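Local structure of trans-2-enoyl-CoA reductase [NADH] (Treponema denticola ATCC 35405, 4GGO) at residues Ile235-Glu238 with Ala239-Ala242; Pro289-Pro292 with Leu293-Ala296. The protein catalyses the NADH-dependent reduction of the carbon-carbon double bond of trans-2-enoyl-CoA substrates such as crotonyl-CoA, a step of bacterial fatty acid synthesis. All coordinates share one frame; numbering follows the deposited sequence.

Interaction 1 (Ile235-Glu238 with Ala239-Ala242)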
ATOM      1  N   ILE A 235      11.743   0.719  -4.331  1.00 21.49           N
ATOM      2  CA  ILE A 235      13.018   1.042  -4.958  1.00 23.91           C
ATOM      3  C   ILE A 235      12.991   0.669  -6.439  1.00 26.25           C
ATOM      4  O   ILE A 235      13.436   1.439  -7.292  1.00 27.42           O
ATOM      5  CB  ILE A 235      14.191   0.350  -4.234  1.00 31.59           C
ATOM      6  CG1 ILE A 235      14.451   1.030  -2.888  1.00 29.36           C
ATOM      7  CG2 ILE A 235      15.450   0.384  -5.081  1.00 33.52           C
ATOM      8  CD1 ILE A 235      15.578   0.408  -2.095  1.00 27.81           C
ATOM      9  N   GLY A 236      12.457  -0.510  -6.738  1.00 27.06           N
ATOM     10  CA  GLY A 236      12.250  -0.924  -8.114  1.00 31.42           C
ATOM     11  C   GLY A 236      13.490  -1.418  -8.832  1.00 26.99           C
ATOM     12  O   GLY A 236      14.591  -1.381  -8.282  1.00 25.18           O
ATOM     13  N   PRO A 237      13.312  -1.881 -10.078  1.00 25.26           N
ATOM     14  CA  PRO A 237      14.386  -2.438 -10.905  1.00 29.53           C
ATOM     15  C   PRO A 237      15.248  -1.348 -11.531  1.00 30.75           C
ATOM     16  O   PRO A 237      14.935  -0.162 -11.414  1.00 26.68           O
ATOM     17  CB  PRO A 237      13.616  -3.172 -12.003  1.00 24.28           C
ATOM     18  CG  PRO A 237      12.383  -2.353 -12.172  1.00 21.11           C
ATOM     19  CD  PRO A 237      12.018  -1.887 -10.785  1.00 24.17           C
ATOM     20  N   GLU A 238      16.324  -1.762 -12.193  1.00 23.58           N
ATOM     21  CA  GLU A 238      17.233  -0.841 -12.867  1.00 33.87           C
ATOM     22  C   GLU A 238      16.530  -0.001 -13.926  1.00 24.77           C
ATOM     23  O   GLU A 238      16.858   1.169 -14.118  1.00 31.08           O
ATOM     24  CB  GLU A 238      18.382  -1.614 -13.514  1.00 29.48           C
ATOM     25  CG  GLU A 238      19.388  -2.172 -12.527  1.00 44.10           C
ATOM     26  CD  GLU A 238      20.232  -1.087 -11.891  1.00 57.73           C
ATOM     27  OE1 GLU A 238      20.618  -1.244 -10.713  1.00 57.48           O
ATOM     28  OE2 GLU A 238      20.510  -0.078 -12.574  1.00 56.24           O
ATOM     29  N   ALA A 239      15.559  -0.605 -14.605  1.00 26.63           N
ATOM     30  CA  ALA A 239      14.886   0.031 -15.735  1.00 26.71           C
ATOM     31  C   ALA A 239      14.115   1.296 -15.364  1.00 30.57           C
ATOM     32  O   ALA A 239      13.884   2.159 -16.213  1.00 31.44           O
ATOM     33  CB  ALA A 239      13.963  -0.965 -16.426  1.00 28.72           C
ATOM     34  N   THR A 240      13.715   1.407 -14.101  1.00 27.30           N
ATOM     35  CA  THR A 240      12.904   2.541 -13.665  1.00 27.17           C
ATOM     36  C   THR A 240      13.628   3.450 -12.676  1.00 28.94           C
ATOM     37  O   THR A 240      12.996   4.252 -11.989  1.00 28.33           O
ATOM     38  CB  THR A 240      11.576   2.073 -13.037  1.00 28.03           C
ATOM     39  OG1 THR A 240      11.848   1.238 -11.905  1.00 28.96           O
ATOM     40  CG2 THR A 240      10.752   1.298 -14.049  1.00 26.83           C
ATOM     41  N   GLN A 241      14.950   3.327 -12.611  1.00 30.77           N
ATOM     42  CA  GLN A 241      15.750   4.131 -11.688  1.00 35.54           C
ATOM     43  C   GLN A 241      15.643   5.629 -11.962  1.00 33.76           C
ATOM     44  O   GLN A 241      15.793   6.444 -11.052  1.00 31.08           O
ATOM     45  CB  GLN A 241      17.216   3.700 -11.724  1.00 35.34           C
ATOM     46  CG  GLN A 241      17.490   2.386 -11.018  1.00 42.05           C
ATOM     47  CD  GLN A 241      18.965   2.044 -10.983  1.00 53.96           C
ATOM     48  OE1 GLN A 241      19.423   1.306 -10.110  1.00 54.37           O
ATOM     49  NE2 GLN A 241      19.719   2.577 -11.939  1.00 49.18           N
ATOM     50  N   ALA A 242      15.372   5.988 -13.212  1.00 29.73           N
ATOM     51  CA  ALA A 242      15.247   7.392 -13.601  1.00 34.85           C
ATOM     52  C   ALA A 242      14.136   8.105 -12.834  1.00 29.36           C
ATOM     53  O   ALA A 242      14.096   9.335 -12.782  1.00 36.52           O
ATOM     54  CB  ALA A 242      15.015   7.508 -15.102  1.00 33.57           C
TER
HETATM   55  O   HOH W   1      13.722   1.922  -9.946  1.00 29.85           O
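The ring of Pro237 overlaps the side chain of Thr240, with CD of Pro237 lying 3.3 Å from OG1 of Thr240. The two residues face each other across a short 3-10 turn that leads from strand 227-233 of the Rossmann-type sheet into helix 241-244. Two i-to-i+3 backbone bonds form the turn: a weak one from Thr240 N to Pro237 O, then Gln241 N to Glu238 O at 3.3 Å, where the donor sits above the carbonyl plane, 65° out of it. Proline, its phi already restrained, suits the start of such a turn. Gly236 precedes it with a positive phi, a conformation that glycine adopts readily, and having no side chain it lets the ring of Pro237 sit close against it. Thr240 occupies the N-cap position, yet its hydroxyl makes no capping bond. With chi1 at 60°, OG1 lies between the backbone N and the carbonyl carbon, turned back toward the loop, where it donates to a water 2.8 Å away. On the outer side the Glu238 and Gln241 side chains run alongside each other, polar groups suited to a more exposed surface, their carboxylate and amide planes 66° apart. Tyr234, which binds substrate, lies beside Gly236, and Tyr244, the inferred proton donor, lies near Thr240. The water held by Thr240 stitches loop and turn together by donating to Ile235 O at 2.7 Å and Pro237 O at 2.8 Å.

Interaction 2 (Pro289-Pro292 with Leu293-Ala296)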
ATOM      1  N   PRO A 289       6.108   5.088 -17.395  1.00 31.02           N
ATOM      2  CA  PRO A 289       6.807   4.311 -18.424  1.00 28.07           C
ATOM      3  C   PRO A 289       7.487   3.083 -17.827  1.00 24.83           C
ATOM      4  O   PRO A 289       7.970   3.154 -16.698  1.00 24.92           O
ATOM      5  CB  PRO A 289       7.855   5.294 -18.955  1.00 27.19           C
ATOM      6  CG  PRO A 289       7.317   6.647 -18.617  1.00 32.32           C
ATOM      7  CD  PRO A 289       6.605   6.472 -17.312  1.00 28.72           C
ATOM      8  N   VAL A 290       7.493   1.984 -18.582  1.00 19.97           N
ATOM      9  CA  VAL A 290       8.128   0.717 -18.195  1.00 24.98           C
ATOM     10  C   VAL A 290       7.345  -0.098 -17.155  1.00 23.11           C
ATOM     11  O   VAL A 290       7.186  -1.310 -17.311  1.00 25.79           O
ATOM     12  CB  VAL A 290       9.607   0.892 -17.752  1.00 25.82           C
ATOM     13  CG1 VAL A 290      10.232  -0.456 -17.418  1.00 30.63           C
ATOM     14  CG2 VAL A 290      10.407   1.597 -18.839  1.00 27.72           C
ATOM     15  N   ILE A 291       6.848   0.570 -16.118  1.00 19.65           N
ATOM     16  CA  ILE A 291       6.206  -0.103 -14.979  1.00 25.57           C
ATOM     17  C   ILE A 291       5.164  -1.195 -15.298  1.00 21.48           C
ATOM     18  O   ILE A 291       5.260  -2.300 -14.763  1.00 26.26           O
ATOM     19  CB  ILE A 291       5.649   0.915 -13.942  1.00 21.01           C
ATOM     20  CG1 ILE A 291       6.787   1.466 -13.085  1.00 25.16           C
ATOM     21  CG2 ILE A 291       4.600   0.267 -13.050  1.00 25.84           C
ATOM     22  CD1 ILE A 291       7.532   0.405 -12.303  1.00 26.92           C
ATOM     23  N   PRO A 292       4.178  -0.904 -16.168  1.00 27.71           N
ATOM     24  CA  PRO A 292       3.184  -1.951 -16.444  1.00 23.21           C
ATOM     25  C   PRO A 292       3.784  -3.171 -17.139  1.00 25.90           C
ATOM     26  O   PRO A 292       3.365  -4.296 -16.864  1.00 23.15           O
ATOM     27  CB  PRO A 292       2.192  -1.253 -17.379  1.00 26.77           C
ATOM     28  CG  PRO A 292       2.359   0.197 -17.090  1.00 26.74           C
ATOM     29  CD  PRO A 292       3.823   0.359 -16.837  1.00 24.50           C
ATOM     30  N   LEU A 293       4.748  -2.947 -18.026  1.00 22.26           N
ATOM     31  CA  LEU A 293       5.414  -4.043 -18.721  1.00 21.12           C
ATOM     32  C   LEU A 293       6.309  -4.820 -17.765  1.00 22.63           C
ATOM     33  O   LEU A 293       6.385  -6.046 -17.828  1.00 22.57           O
ATOM     34  CB  LEU A 293       6.239  -3.519 -19.898  1.00 22.55           C
ATOM     35  CG  LEU A 293       7.055  -4.575 -20.650  1.00 27.62           C
ATOM     36  CD1 LEU A 293       6.143  -5.645 -21.233  1.00 28.21           C
ATOM     37  CD2 LEU A 293       7.901  -3.936 -21.738  1.00 35.39           C
ATOM     38  N   TYR A 294       6.991  -4.096 -16.884  1.00 17.28           N
ATOM     39  CA  TYR A 294       7.843  -4.714 -15.879  1.00 19.65           C
ATOM     40  C   TYR A 294       7.036  -5.597 -14.930  1.00 20.72           C
ATOM     41  O   TYR A 294       7.390  -6.754 -14.701  1.00 19.28           O
ATOM     42  CB  TYR A 294       8.597  -3.645 -15.086  1.00 20.28           C
ATOM     43  CG  TYR A 294       9.259  -4.175 -13.836  1.00 21.45           C
ATOM     44  CD1 TYR A 294      10.361  -5.018 -13.916  1.00 19.18           C
ATOM     45  CD2 TYR A 294       8.787  -3.832 -12.575  1.00 20.62           C
ATOM     46  CE1 TYR A 294      10.973  -5.508 -12.778  1.00 19.60           C
ATOM     47  CE2 TYR A 294       9.394  -4.317 -11.428  1.00 19.30           C
ATOM     48  CZ  TYR A 294      10.486  -5.156 -11.537  1.00 18.70           C
ATOM     49  OH  TYR A 294      11.097  -5.642 -10.404  1.00 18.95           O
ATOM     50  N   LEU A 295       5.954  -5.043 -14.388  1.00 19.94           N
ATOM     51  CA  LEU A 295       5.099  -5.767 -13.449  1.00 21.28           C
ATOM     52  C   LEU A 295       4.477  -7.009 -14.075  1.00 17.34           C
ATOM     53  O   LEU A 295       4.444  -8.068 -13.454  1.00 17.54           O
ATOM     54  CB  LEU A 295       3.997  -4.854 -12.907  1.00 20.38           C
ATOM     55  CG  LEU A 295       4.438  -3.756 -11.939  1.00 23.01           C
ATOM     56  CD1 LEU A 295       3.257  -2.887 -11.552  1.00 23.89           C
ATOM     57  CD2 LEU A 295       5.086  -4.361 -10.706  1.00 22.07           C
ATOM     58  N   ALA A 296       3.981  -6.871 -15.300  1.00 18.55           N
ATOM     59  CA  ALA A 296       3.408  -8.002 -16.022  1.00 22.38           C
ATOM     60  C   ALA A 296       4.452  -9.098 -16.221  1.00 23.39           C
ATOM     61  O   ALA A 296       4.151 -10.288 -16.113  1.00 19.45           O
ATOM     62  CB  ALA A 296       2.846  -7.550 -17.361  1.00 27.54           C
TER
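The backbone of 290-296 winds into the first turn of helix 291-305 through three successive i-to-i+4 bonds: Tyr294 N to Val290 O at 2.8 Å, Leu295 N to Ile291 O at 2.9 Å and Ala296 N to Pro292 O at 3.1 Å. This is an alpha-helical N terminus, with Val290 at the N-cap position and Pro292 in the first turn, a place that suits proline because its nitrogen has no hydrogen to offer and none is needed there. Along one flank Ile291 meets Leu295: CG2 of Ile291 is 3.7 Å from CD1 of Leu295. The meeting follows from the torsion of Leu295, whose CG is anti to its carbonyl carbon (chi1 -71°). Branched aliphatic residues fit this buried flank, and Tyr374 of helix 371-380 packs on Leu295 and on Pro292. Val290 CG1 rests against the beta carbon of Tyr294 at 4.3 Å. A chi1 of 167° carries the tyrosine ring alongside Ile291, with Ile291 O at the ring edge and CD1 of Ile291 4.4 Å from CD2 of Tyr294. The broad ring also packs on Tyr234, Pro237, Val353 and Met357, while hydrogen bonds to Glu344 and Gln350 satisfy its buried phenol. Ala296 is small where Leu371 covers the helix, and its CB comes within 3.3 Å of Pro292 O.

In the fold
From the N terminus, interaction 1 comes first, closing a tight turn where the chain leaves strand 227-233 of the parallel sheet and enters helix 241-244. The chain then runs through helix 248-266 and strand 270-276 before interaction 2 forms the opening turn of helix 291-305. The two are in series, neither nested nor crossed, yet they pack together with centres about 11 Å apart. Pro237 CG lies 3.4 Å from Tyr294 CZ, and Thr240 CG2 sits 3.8 Å from both Ile291 CD1 and Val290 CG1. The turn after an inner strand is thereby joined to the start of a later helix, close to Tyr234 and Tyr244.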